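Local structure of fuculose-1-phosphate aldolase (Thermus thermophilus, 2FK5) at residues G27-R32 / E164-A169; R75-R80 / R84-A89; V95-H100 / E178-L183; P119-K124 / L134-A139; E138-R141 / A145-L148. The protein belongs to the class II aldolase and adducin family, whose AraD-like fold sets helices against both faces of a central mixed beta sheet. One frame throughout, in Å; residues are numbered along the deposited sequence.

Contact 1: G27-R32 / E164-A169; sequences GNFSVR and EALLEA. With SO4 (sulfate ion), chain C.
Val31 and Leu166 meet where strand 28-32 of the central sheet packs against the long helix 162-191, a helix-on-sheet packing typical of an alpha/beta fold. The short segment axes approach to 8.5 Å, with N-to-C directions 142° apart. Leu166 does most of the touching. Its CB rests 3.8 Å from Val31 CG1, the two side chains crossing at about a right angle. Beyond CB, a CG anti to the backbone N (chi1 -175°) turns the branch toward the strand and divides its contacts: Leu166 CD1 reaches Phe29 CB at 4.0 Å and lies 3.9 Å from the carbonyl oxygen Ser30 O, while CD2 stays near Val31 CG1. Phe9 and Val12 of helix 3-18 close over Leu166 as well, so this apolar layer is shared by two helices. Strand alternation sends Ser30 to the other face, where its OG is hydrogen-bonded to Tyr78 OH and to His74 ND1. Just before the strand Gly27 has a positive phi, which suits a glycine. Asn28 follows, its OD1 bonded to His74 NE2. The amide's other end takes part in a sulfate site completed by Ser42, Gly43, Lys46, Ser68 and Val69: Asn28 ND2 donates to SO4 O1 over 3.1 Å, with an N-H...O angle of 144°.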
# COMPACT_ATOMS: atom_id res chain seq x y z
N GLY A 27 18.85 -7.45 -2.77
CA GLY A 27 18.24 -8.77 -2.85
C GLY A 27 17.93 -9.31 -4.23
O GLY A 27 17.99 -8.59 -5.22
N ASN A 28 17.58 -10.58 -4.29
CA ASN A 28 17.24 -11.21 -5.56
C ASN A 28 16.59 -12.56 -5.29
O ASN A 28 16.78 -13.14 -4.23
CB ASN A 28 18.51 -11.38 -6.41
CG ASN A 28 19.71 -11.76 -5.58
OD1 ASN A 28 19.81 -12.88 -5.09
ND2 ASN A 28 20.63 -10.81 -5.41
N PHE A 29 15.80 -13.04 -6.24
CA PHE A 29 15.19 -14.33 -6.06
C PHE A 29 15.06 -15.05 -7.37
O PHE A 29 15.07 -14.44 -8.44
CB PHE A 29 13.83 -14.24 -5.35
CG PHE A 29 13.12 -12.94 -5.55
CD1 PHE A 29 12.07 -12.84 -6.46
CD2 PHE A 29 13.47 -11.83 -4.79
CE1 PHE A 29 11.37 -11.64 -6.60
CE2 PHE A 29 12.78 -10.63 -4.93
CZ PHE A 29 11.73 -10.54 -5.83
N SER A 30 14.94 -16.37 -7.28
CA SER A 30 14.86 -17.21 -8.47
C SER A 30 14.09 -18.48 -8.20
O SER A 30 13.79 -18.83 -7.05
CB SER A 30 16.27 -17.59 -8.89
OG SER A 30 16.87 -18.38 -7.87
N VAL A 31 13.79 -19.19 -9.30
CA VAL A 31 13.12 -20.48 -9.22
C VAL A 31 13.83 -21.39 -10.23
O VAL A 31 14.35 -20.94 -11.24
CB VAL A 31 11.62 -20.40 -9.59
CG1 VAL A 31 10.89 -19.49 -8.61
CG2 VAL A 31 11.44 -19.91 -11.02
N ARG A 32 13.86 -22.68 -9.91
CA ARG A 32 14.49 -23.68 -10.78
C ARG A 32 13.54 -23.90 -11.96
O ARG A 32 12.32 -23.93 -11.78
CB ARG A 32 14.65 -24.99 -10.01
CG ARG A 32 15.40 -26.09 -10.74
CD ARG A 32 16.91 -25.90 -10.63
NE ARG A 32 17.62 -27.13 -10.98
CZ ARG A 32 17.87 -27.52 -12.22
NH1 ARG A 32 17.48 -26.76 -13.24
NH2 ARG A 32 18.47 -28.68 -12.45
N GLU A 164 5.00 -21.96 -5.95
CA GLU A 164 4.82 -22.39 -4.57
C GLU A 164 6.16 -22.49 -3.85
O GLU A 164 6.26 -22.22 -2.65
CB GLU A 164 4.10 -23.74 -4.52
CG GLU A 164 2.74 -23.72 -5.21
CD GLU A 164 1.97 -25.01 -5.03
OE1 GLU A 164 0.95 -25.20 -5.72
OE2 GLU A 164 2.37 -25.84 -4.18
N ALA A 165 7.19 -22.88 -4.59
CA ALA A 165 8.53 -22.99 -4.01
C ALA A 165 9.01 -21.59 -3.67
O ALA A 165 9.61 -21.38 -2.61
CB ALA A 165 9.48 -23.65 -5.01
N LEU A 166 8.74 -20.64 -4.55
CA LEU A 166 9.15 -19.26 -4.31
C LEU A 166 8.43 -18.67 -3.10
O LEU A 166 9.04 -18.00 -2.26
CB LEU A 166 8.88 -18.40 -5.55
CG LEU A 166 9.39 -16.96 -5.46
CD1 LEU A 166 10.89 -16.93 -5.20
CD2 LEU A 166 9.07 -16.24 -6.76
N LEU A 167 7.12 -18.91 -3.01
CA LEU A 167 6.35 -18.40 -1.88
C LEU A 167 6.81 -19.06 -0.59
O LEU A 167 6.78 -18.46 0.49
CB LEU A 167 4.85 -18.66 -2.10
CG LEU A 167 4.23 -17.76 -3.17
CD1 LEU A 167 2.82 -18.24 -3.50
CD2 LEU A 167 4.20 -16.32 -2.67
N GLU A 168 7.24 -20.31 -0.70
CA GLU A 168 7.73 -21.04 0.46
C GLU A 168 9.04 -20.40 0.93
O GLU A 168 9.23 -20.18 2.13
CB GLU A 168 7.97 -22.50 0.09
CG GLU A 168 8.53 -23.35 1.20
CD GLU A 168 8.93 -24.73 0.71
OE1 GLU A 168 9.26 -25.59 1.55
OE2 GLU A 168 8.93 -24.95 -0.52
N ALA A 169 9.93 -20.12 -0.01
CA ALA A 169 11.23 -19.49 0.29
C ALA A 169 11.01 -18.12 0.94
O ALA A 169 11.65 -17.77 1.92
CB ALA A 169 12.04 -19.35 -0.99
S SO4 C . 21.30 -7.45 -7.78
O1 SO4 C . 20.56 -8.79 -7.71
O2 SO4 C . 22.38 -7.60 -8.85
O3 SO4 C . 20.38 -6.49 -8.25
O4 SO4 C . 22.00 -7.36 -6.55

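Contact 2: R75-R80 / R84-A89; sequences REVYRR and RALVHA
In a helix-turn-strand unit, strand 85-89 turns back along helix 71-80, setting Leu86 and Ala85 against Val77 and Tyr78, with directions 146° apart and an axis distance of 9.5 Å. Val77 and Leu86 reach toward each other tip to tip, with Val77 CG2 and Leu86 CD2 4.0 Å apart. Leu86 owes this reach to a CG placed anti to its backbone N (chi1 -172°). Tyr78 approaches differently, bringing the edge and hydroxyl end of its ring to the strand backbone: Ala85 N lies at the ring edge, in plane, 3.9 Å from Tyr78 CE2. Farther along, Tyr78 OH comes within 3.3 Å of Ala85 CA. The same hydroxyl is 3.2 Å from Leu86 N, yet the angle is too poor for a hydrogen bond; its polar partner is Ser30 OG on the adjoining strand. Arg84 and Ala85, both facing Gly157, form a classic beta bulge just where the ring lies. On the helix's far side Glu76 ties down two arginines through separate carboxylate oxygens. Arg79 NH1 meets OE1 of Glu76 on the syn side, whereas Arg80 NE meets Glu76 OE2 on the anti side at 2.6 Å. Arg79 NH2 lies over the face of the Arg75 guanidinium, 3.2 Å above its plane; the nearby Glu76 carboxylate probably eases this pairing of like charges. Helix 71-80 thus occupies one face of the strand next to helix 130-142, whose Leu134 and Ala137 pack on Arg80, while Ala85 and Val87 turn to helix 162-191 on the sheet's other face.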
# COMPACT_ATOMS: atom_id res chain seq x y z
N ARG A 75 23.11 -20.22 -8.93
CA ARG A 75 23.48 -21.33 -9.80
C ARG A 75 24.11 -22.48 -9.02
O ARG A 75 23.75 -23.65 -9.20
CB ARG A 75 24.44 -20.86 -10.89
CG ARG A 75 24.80 -21.97 -11.88
CD ARG A 75 25.73 -21.46 -12.95
NE ARG A 75 27.02 -21.06 -12.39
CZ ARG A 75 28.04 -20.63 -13.12
NH1 ARG A 75 27.92 -20.53 -14.43
NH2 ARG A 75 29.18 -20.29 -12.53
N GLU A 76 25.05 -22.16 -8.14
CA GLU A 76 25.73 -23.18 -7.36
C GLU A 76 24.76 -23.90 -6.43
O GLU A 76 24.85 -25.11 -6.25
CB GLU A 76 26.88 -22.55 -6.55
CG GLU A 76 27.97 -23.54 -6.14
CD GLU A 76 28.61 -24.22 -7.34
OE1 GLU A 76 28.87 -23.54 -8.35
OE2 GLU A 76 28.87 -25.45 -7.26
N VAL A 77 23.82 -23.16 -5.85
CA VAL A 77 22.83 -23.78 -4.97
C VAL A 77 21.99 -24.78 -5.76
O VAL A 77 21.69 -25.87 -5.27
CB VAL A 77 21.86 -22.72 -4.36
CG1 VAL A 77 20.74 -23.41 -3.61
CG2 VAL A 77 22.62 -21.80 -3.42
N TYR A 78 21.59 -24.41 -6.97
CA TYR A 78 20.78 -25.32 -7.77
C TYR A 78 21.61 -26.52 -8.23
O TYR A 78 21.09 -27.63 -8.34
CB TYR A 78 20.19 -24.58 -8.96
CG TYR A 78 19.09 -23.62 -8.57
CD1 TYR A 78 19.11 -22.30 -9.00
CD2 TYR A 78 18.04 -24.04 -7.76
CE1 TYR A 78 18.10 -21.41 -8.63
CE2 TYR A 78 17.02 -23.16 -7.38
CZ TYR A 78 17.06 -21.84 -7.82
OH TYR A 78 16.08 -20.96 -7.45
N ARG A 79 22.89 -26.29 -8.50
CA ARG A 79 23.78 -27.37 -8.93
C ARG A 79 23.95 -28.40 -7.82
O ARG A 79 23.77 -29.59 -8.04
CB ARG A 79 25.16 -26.82 -9.28
CG ARG A 79 25.29 -26.09 -10.61
CD ARG A 79 26.67 -25.47 -10.71
NE ARG A 79 26.99 -24.95 -12.04
CZ ARG A 79 28.11 -24.31 -12.34
NH1 ARG A 79 29.03 -24.09 -11.40
NH2 ARG A 79 28.34 -23.89 -13.58
N ARG A 80 24.27 -27.93 -6.62
CA ARG A 80 24.53 -28.80 -5.48
C ARG A 80 23.37 -29.24 -4.59
O ARG A 80 23.54 -30.14 -3.77
CB ARG A 80 25.61 -28.17 -4.60
CG ARG A 80 26.94 -28.02 -5.30
CD ARG A 80 27.90 -27.15 -4.52
NE ARG A 80 29.16 -27.00 -5.23
CZ ARG A 80 30.22 -27.79 -5.06
NH1 ARG A 80 30.16 -28.79 -4.18
NH2 ARG A 80 31.32 -27.60 -5.77
N ARG A 84 14.30 -25.66 -5.22
CA ARG A 84 13.38 -25.35 -6.31
C ARG A 84 13.19 -23.84 -6.44
O ARG A 84 12.65 -23.34 -7.42
CB ARG A 84 12.04 -26.05 -6.10
CG ARG A 84 12.10 -27.56 -6.27
CD ARG A 84 12.62 -27.92 -7.66
NE ARG A 84 12.43 -29.33 -7.97
CZ ARG A 84 12.75 -29.89 -9.13
NH1 ARG A 84 13.28 -29.15 -10.10
NH2 ARG A 84 12.52 -31.18 -9.33
N ALA A 85 13.63 -23.11 -5.42
CA ALA A 85 13.54 -21.65 -5.43
C ALA A 85 14.50 -21.10 -4.39
O ALA A 85 14.82 -21.77 -3.42
CB ALA A 85 12.11 -21.21 -5.12
N LEU A 86 14.98 -19.88 -4.62
CA LEU A 86 15.91 -19.25 -3.68
C LEU A 86 15.60 -17.77 -3.50
O LEU A 86 15.34 -17.06 -4.47
CB LEU A 86 17.35 -19.40 -4.18
CG LEU A 86 18.47 -18.96 -3.24
CD1 LEU A 86 18.47 -19.85 -1.99
CD2 LEU A 86 19.81 -19.06 -3.95
N VAL A 87 15.62 -17.31 -2.25
CA VAL A 87 15.39 -15.90 -1.97
C VAL A 87 16.57 -15.37 -1.18
O VAL A 87 16.95 -15.95 -0.16
CB VAL A 87 14.11 -15.66 -1.10
CG1 VAL A 87 14.10 -14.21 -0.60
CG2 VAL A 87 12.86 -15.93 -1.92
N HIS A 88 17.17 -14.30 -1.68
CA HIS A 88 18.28 -13.66 -0.99
C HIS A 88 17.73 -12.29 -0.58
O HIS A 88 17.28 -11.51 -1.41
CB HIS A 88 19.49 -13.48 -1.91
CG HIS A 88 20.65 -12.81 -1.25
ND1 HIS A 88 21.42 -11.85 -1.88
CD2 HIS A 88 21.16 -12.93 0.00
CE1 HIS A 88 22.35 -11.41 -1.05
NE2 HIS A 88 22.21 -12.05 0.10
N ALA A 89 17.75 -12.01 0.72
CA ALA A 89 17.25 -10.75 1.22
C ALA A 89 18.19 -10.20 2.28
O ALA A 89 19.22 -10.80 2.58
CB ALA A 89 15.85 -10.94 1.80

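Contact 3: V95-H100 / E178-L183; sequences VALSFH and ESAQIL
Ser98 OG is gripped twice: it accepts a hydrogen bond from Gly150 N, and it lies against Val95 O, one turn back, at a modelled 2.5 Å that is doubtfully short. Ser98 N also reaches Val95 O, but only weakly. Ser98 takes no part across the contact, and the meeting with helix 162-191 falls to its neighbour Leu97. One methyl carries that meeting. Leu97 CD1 stands 3.7 Å from Ala180 O, 4.3 Å from Ala180 CB and 4.1 Å from Leu183 CB, so it rests between residues one turn apart on the long helix. Leu97 CG is anti to its own carbonyl carbon (chi1 -55°), which extends the branch toward Ala180; consistent with the small alanine side chain, Leu97 CA and Ala180 CA are 7.4 Å apart. Leu183 lies aslant to Leu97, its CB making the nearest approach. Other subunits complete the surroundings: His100 stacks on His186 of one neighbouring subunit, and Leu97 also packs on Trp189 there. On the far side of the long helix, Glu178 OE2 forms a salt bridge with Arg92 of another neighbouring subunit. The result is apolar helix-to-helix packing, a leucine methyl set against an alanine position, joining helix 92-98 to the long closing helix at an oligomer interface.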
# COMPACT_ATOMS: atom_id res chain seq x y z
N VAL A 95 20.76 -9.69 10.26
CA VAL A 95 22.11 -9.34 9.84
C VAL A 95 22.90 -8.75 10.99
O VAL A 95 24.08 -9.05 11.15
CB VAL A 95 22.11 -8.36 8.65
CG1 VAL A 95 23.50 -7.79 8.42
CG2 VAL A 95 21.64 -9.09 7.37
N ALA A 96 22.24 -7.93 11.82
CA ALA A 96 22.93 -7.36 12.97
C ALA A 96 23.34 -8.49 13.90
O ALA A 96 24.46 -8.51 14.42
CB ALA A 96 22.01 -6.38 13.70
N LEU A 97 22.44 -9.45 14.12
CA LEU A 97 22.78 -10.57 14.99
C LEU A 97 23.85 -11.48 14.39
O LEU A 97 24.58 -12.16 15.11
CB LEU A 97 21.53 -11.41 15.30
CG LEU A 97 20.31 -10.70 15.89
CD1 LEU A 97 19.45 -11.71 16.63
CD2 LEU A 97 20.74 -9.59 16.82
N SER A 98 23.95 -11.49 13.06
CA SER A 98 24.93 -12.34 12.40
C SER A 98 26.37 -12.02 12.81
O SER A 98 27.24 -12.89 12.74
CB SER A 98 24.79 -12.24 10.88
OG SER A 98 25.40 -11.06 10.37
N PHE A 99 26.64 -10.79 13.24
CA PHE A 99 28.00 -10.44 13.66
C PHE A 99 28.29 -11.05 15.02
O PHE A 99 29.45 -11.25 15.37
CB PHE A 99 28.20 -8.93 13.77
CG PHE A 99 28.01 -8.18 12.49
CD1 PHE A 99 26.78 -7.61 12.18
CD2 PHE A 99 29.06 -8.05 11.58
CE1 PHE A 99 26.59 -6.92 10.98
CE2 PHE A 99 28.88 -7.36 10.38
CZ PHE A 99 27.65 -6.80 10.08
N HIS A 100 27.23 -11.34 15.77
CA HIS A 100 27.35 -11.87 17.13
C HIS A 100 27.10 -13.35 17.34
O HIS A 100 27.30 -13.85 18.45
CB HIS A 100 26.41 -11.10 18.05
CG HIS A 100 26.77 -9.65 18.22
ND1 HIS A 100 25.85 -8.63 18.08
CD2 HIS A 100 27.94 -9.06 18.55
CE1 HIS A 100 26.45 -7.47 18.30
NE2 HIS A 100 27.72 -7.71 18.59
N GLU A 178 11.55 -12.39 11.57
CA GLU A 178 10.65 -12.34 12.73
C GLU A 178 11.32 -13.05 13.92
O GLU A 178 11.26 -12.56 15.05
CB GLU A 178 9.31 -13.01 12.39
CG GLU A 178 8.63 -12.39 11.19
CD GLU A 178 7.34 -13.10 10.80
OE1 GLU A 178 7.29 -14.34 10.91
OE2 GLU A 178 6.40 -12.41 10.37
N SER A 179 11.96 -14.19 13.67
CA SER A 179 12.65 -14.92 14.72
C SER A 179 13.82 -14.09 15.27
O SER A 179 14.08 -14.09 16.47
CB SER A 179 13.14 -16.28 14.21
OG SER A 179 12.06 -17.21 14.10
N ALA A 180 14.53 -13.40 14.38
CA ALA A 180 15.67 -12.56 14.80
C ALA A 180 15.18 -11.40 15.67
O ALA A 180 15.78 -11.07 16.69
CB ALA A 180 16.39 -12.02 13.57
N GLN A 181 14.08 -10.76 15.25
CA GLN A 181 13.51 -9.66 16.03
C GLN A 181 13.06 -10.17 17.39
O GLN A 181 13.30 -9.53 18.40
CB GLN A 181 12.34 -9.03 15.27
CG GLN A 181 12.79 -8.39 13.95
CD GLN A 181 11.68 -7.65 13.23
OE1 GLN A 181 10.51 -7.87 13.49
NE2 GLN A 181 12.06 -6.77 12.31
N ILE A 182 12.39 -11.32 17.42
CA ILE A 182 11.94 -11.87 18.70
C ILE A 182 13.15 -12.12 19.61
O ILE A 182 13.11 -11.83 20.82
CB ILE A 182 11.14 -13.18 18.49
CG1 ILE A 182 9.77 -12.84 17.89
CG2 ILE A 182 10.96 -13.93 19.81
CD1 ILE A 182 8.94 -14.07 17.52
N LEU A 183 14.24 -12.64 19.04
CA LEU A 183 15.46 -12.87 19.81
C LEU A 183 15.98 -11.55 20.39
O LEU A 183 16.34 -11.47 21.57
CB LEU A 183 16.55 -13.48 18.92
CG LEU A 183 16.50 -14.99 18.68
CD1 LEU A 183 17.48 -15.40 17.59
CD2 LEU A 183 16.84 -15.70 19.99

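Contact 4: P119-K124 / L134-A139; sequences PVLAPK and LSVAEA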
# COMPACT_ATOMS: atom_id res chain seq x y z
N PRO A 119 22.61 -21.42 10.23
CA PRO A 119 24.05 -21.18 10.37
C PRO A 119 24.48 -19.83 9.82
O PRO A 119 23.90 -19.31 8.86
CB PRO A 119 24.66 -22.33 9.57
CG PRO A 119 23.64 -22.55 8.48
CD PRO A 119 22.34 -22.49 9.25
N VAL A 120 25.49 -19.25 10.45
CA VAL A 120 26.03 -17.98 10.00
C VAL A 120 27.36 -18.30 9.33
O VAL A 120 28.25 -18.87 9.96
CB VAL A 120 26.28 -17.02 11.19
CG1 VAL A 120 26.96 -15.75 10.69
CG2 VAL A 120 24.96 -16.68 11.88
N LEU A 121 27.50 -17.95 8.06
CA LEU A 121 28.73 -18.18 7.30
C LEU A 121 29.52 -16.88 7.27
O LEU A 121 28.95 -15.81 7.11
CB LEU A 121 28.40 -18.60 5.87
CG LEU A 121 27.41 -19.75 5.69
CD1 LEU A 121 27.10 -19.93 4.21
CD2 LEU A 121 27.99 -21.03 6.28
N ALA A 122 30.84 -16.97 7.42
CA ALA A 122 31.67 -15.76 7.40
C ALA A 122 32.85 -15.89 6.46
O ALA A 122 34.00 -15.81 6.89
CB ALA A 122 32.15 -15.45 8.81
N PRO A 123 32.59 -16.08 5.15
CA PRO A 123 33.67 -16.21 4.17
C PRO A 123 34.36 -14.87 3.89
O PRO A 123 33.82 -13.82 4.21
CD PRO A 123 31.31 -16.45 4.55
N LYS A 124 35.54 -14.93 3.29
CA LYS A 124 36.29 -13.73 2.95
C LYS A 124 35.38 -12.78 2.18
O LYS A 124 35.33 -11.58 2.46
CB LYS A 124 37.51 -14.09 2.10
CG LYS A 124 38.32 -12.88 1.66
CD LYS A 124 39.52 -13.29 0.83
CE LYS A 124 40.37 -12.08 0.48
NZ LYS A 124 41.55 -12.44 -0.36
N LEU A 134 30.08 -21.28 -3.03
CA LEU A 134 30.34 -22.62 -2.51
C LEU A 134 29.86 -22.82 -1.08
O LEU A 134 29.18 -23.81 -0.77
CB LEU A 134 31.84 -22.93 -2.61
CG LEU A 134 32.26 -24.36 -2.29
CD1 LEU A 134 31.51 -25.34 -3.19
CD2 LEU A 134 33.76 -24.50 -2.50
N SER A 135 30.20 -21.88 -0.19
CA SER A 135 29.79 -21.97 1.21
C SER A 135 28.27 -22.02 1.35
O SER A 135 27.72 -22.87 2.07
CB SER A 135 30.31 -20.76 2.00
OG SER A 135 31.72 -20.69 1.93
N VAL A 136 27.60 -21.10 0.68
CA VAL A 136 26.14 -21.02 0.71
C VAL A 136 25.51 -22.31 0.19
O VAL A 136 24.64 -22.88 0.83
CB VAL A 136 25.64 -19.83 -0.13
CG1 VAL A 136 24.12 -19.87 -0.26
CG2 VAL A 136 26.08 -18.51 0.51
N ALA A 137 25.96 -22.76 -0.98
CA ALA A 137 25.41 -23.99 -1.56
C ALA A 137 25.61 -25.17 -0.62
O ALA A 137 24.67 -25.93 -0.34
CB ALA A 137 26.04 -24.27 -2.92
N GLU A 138 26.83 -25.35 -0.12
CA GLU A 138 27.07 -26.46 0.79
C GLU A 138 26.18 -26.35 2.02
O GLU A 138 25.63 -27.34 2.49
CB GLU A 138 28.54 -26.52 1.20
CG GLU A 138 29.43 -27.13 0.13
CD GLU A 138 28.97 -28.51 -0.28
OE1 GLU A 138 28.70 -29.34 0.61
OE2 GLU A 138 28.88 -28.78 -1.50
N ALA A 139 26.02 -25.14 2.54
CA ALA A 139 25.18 -24.93 3.71
C ALA A 139 23.73 -25.29 3.43
O ALA A 139 23.08 -25.95 4.24
CB ALA A 139 25.28 -23.48 4.18
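Apolar contacts come first, and most run through one methyl, CD1 of Leu121. This carbon lies 4.0 Å from Ala139 CB and 4.1 Å from Val136 CG2, while Ser135 adds its CB at 4.0 Å. Ser135, Val136 and Ala139, about one turn of helix 130-142, form the surface the methyl meets. Its placement follows from Leu121 CG being anti to the carbonyl carbon (chi1 -52°) with an extended chi2 of 175°, which drives the branch straight out from the strand.

Methyl-to-backbone contacts form a second group. Leu121 CD1 is 3.7 Å from Ser135 O and 3.8 Å from Val136 N, touching the helix along a peptide unit. Ser135 O is already engaged in the helix, accepting from Ala139 N at 2.9 Å, so the methyl leans on a satisfied carbonyl. Strand 118-121, helix 130-142 and strand 145-148 make up a beta-alpha-beta crossover, and this packing is where the first strand meets the connecting helix; the segment axes are 9.9 Å apart and their directions differ by 165°, as expected when the helix runs back along the sheet.

Polar bonds lie around the packing instead of across it. Ser135 OG turns to Glu131 O within its own helix. Glu138 points elsewhere and pairs with Arg80, whereas the strand uses its backbone, Pro119 and Leu121 bonding to Leu147 of the parallel neighbour. Beyond Leu121 the chain leaves the strand, and Pro123 and Lys124 are poorly ordered.

Contact 5: E138-R141 / A145-L148; sequences EALR and ACLL
Leu140 and Cys146 face each other across the join between helix 130-142 and strand 145-148, each bringing a different part of its side chain. The CA-CB bond of Leu140 runs across the line to the strand, but the side chain then bends inward: with CG anti to the carbonyl carbon (chi1 -61°) and an extended chi2, CD2 finishes closest to the strand. That methyl lies 3.9 Å from Cys146 SG and 3.8 Å from Ala145 CA, so it touches a sulfur and a backbone carbon together. The sulfur also approaches the branch point, with Leu140 CG 4.2 Å from Cys146 SG. Cys146 points directly at the helix, and a chi1 of 64° places SG between its backbone N and carbonyl carbon, which swings the sulfur over to the leucine. Its CB is left to meet Ala139, whose CB stands 4.3 Å from that of Cys146, methyl facing methylene. Ala145 turns its own methyl to the opposite side of the strand and presents the bare CA, consistent with the close approach there: Leu140 CA and Ala145 CA are 6.3 Å apart. Phe154 and Val156 of the adjoining strand 152-157 continue the apolar surface beside Leu140, and Val136 packs on Cys146 from the preceding helical turn. Helix 130-142 thus packs on strand 145-148, the strand it leads into, as in the second half of a beta-alpha-beta unit.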
# COMPACT_ATOMS: atom_id res chain seq x y z
N GLU A 138 26.83 -25.35 -0.12
CA GLU A 138 27.07 -26.46 0.79
C GLU A 138 26.18 -26.35 2.02
O GLU A 138 25.63 -27.34 2.49
CB GLU A 138 28.54 -26.52 1.20
CG GLU A 138 29.43 -27.13 0.13
CD GLU A 138 28.97 -28.51 -0.28
OE1 GLU A 138 28.70 -29.34 0.61
OE2 GLU A 138 28.88 -28.78 -1.50
N ALA A 139 26.02 -25.14 2.54
CA ALA A 139 25.18 -24.93 3.71
C ALA A 139 23.73 -25.29 3.43
O ALA A 139 23.08 -25.95 4.24
CB ALA A 139 25.28 -23.48 4.18
N LEU A 140 23.20 -24.86 2.29
CA LEU A 140 21.81 -25.14 1.99
C LEU A 140 21.53 -26.61 1.65
O LEU A 140 20.38 -27.00 1.43
CB LEU A 140 21.31 -24.21 0.87
CG LEU A 140 21.40 -22.72 1.26
CD1 LEU A 140 20.94 -21.84 0.10
CD2 LEU A 140 20.53 -22.47 2.50
N ARG A 141 22.58 -27.43 1.61
CA ARG A 141 22.38 -28.85 1.36
C ARG A 141 21.78 -29.47 2.62
O ARG A 141 21.04 -30.44 2.56
CB ARG A 141 23.71 -29.55 1.04
CG ARG A 141 24.34 -29.20 -0.28
CD ARG A 141 25.61 -30.00 -0.49
NE ARG A 141 25.36 -31.44 -0.34
CZ ARG A 141 26.30 -32.37 -0.40
NH2 ARG A 141 25.97 -33.65 -0.25
N ALA A 145 17.87 -22.44 5.35
CA ALA A 145 18.28 -21.05 5.25
C ALA A 145 19.63 -20.82 5.92
O ALA A 145 20.03 -21.58 6.79
CB ALA A 145 17.24 -20.15 5.90
N CYS A 146 20.32 -19.77 5.50
CA CYS A 146 21.60 -19.45 6.10
C CYS A 146 21.83 -17.96 6.07
O CYS A 146 21.21 -17.24 5.29
CB CYS A 146 22.74 -20.18 5.39
SG CYS A 146 23.00 -19.70 3.68
N LEU A 147 22.71 -17.51 6.96
CA LEU A 147 23.06 -16.10 7.05
C LEU A 147 24.50 -15.91 6.61
O LEU A 147 25.37 -16.71 6.95
CB LEU A 147 22.94 -15.63 8.50
CG LEU A 147 21.56 -15.21 8.98
CD1 LEU A 147 21.48 -15.31 10.49
CD2 LEU A 147 21.30 -13.78 8.50
N LEU A 148 24.73 -14.85 5.85
CA LEU A 148 26.07 -14.50 5.40
C LEU A 148 26.43 -13.31 6.27
O LEU A 148 25.84 -12.24 6.13
CB LEU A 148 26.06 -14.09 3.93
CG LEU A 148 26.28 -15.22 2.93
CD2 LEU A 148 27.62 -15.88 3.21

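How the contacts relate
Contacts 4 and 5 share Glu138 and Ala139 and have centres 6 Å apart; Leu121 N and Leu147 O, 2.7 Å apart, probably bond their parallel strands. Contact 2 is bound to both through the salt bridge of Arg80 NH1 with Glu138 OE2 at 3.0 Å, and Leu86 CD1 packs on Leu140 CD1 at 3.8 Å. Contacts 1 and 2 use neighbouring strands of the sheet, with centres about 8 Å apart and Asn28 O 2.8 Å from His88 N, a probable hydrogen bond. Contact 3 lies about 22 Å, centre to centre, from contact 1, although both use helix 162-191. The sulfate is held at the contact 1 end, beside Asn28.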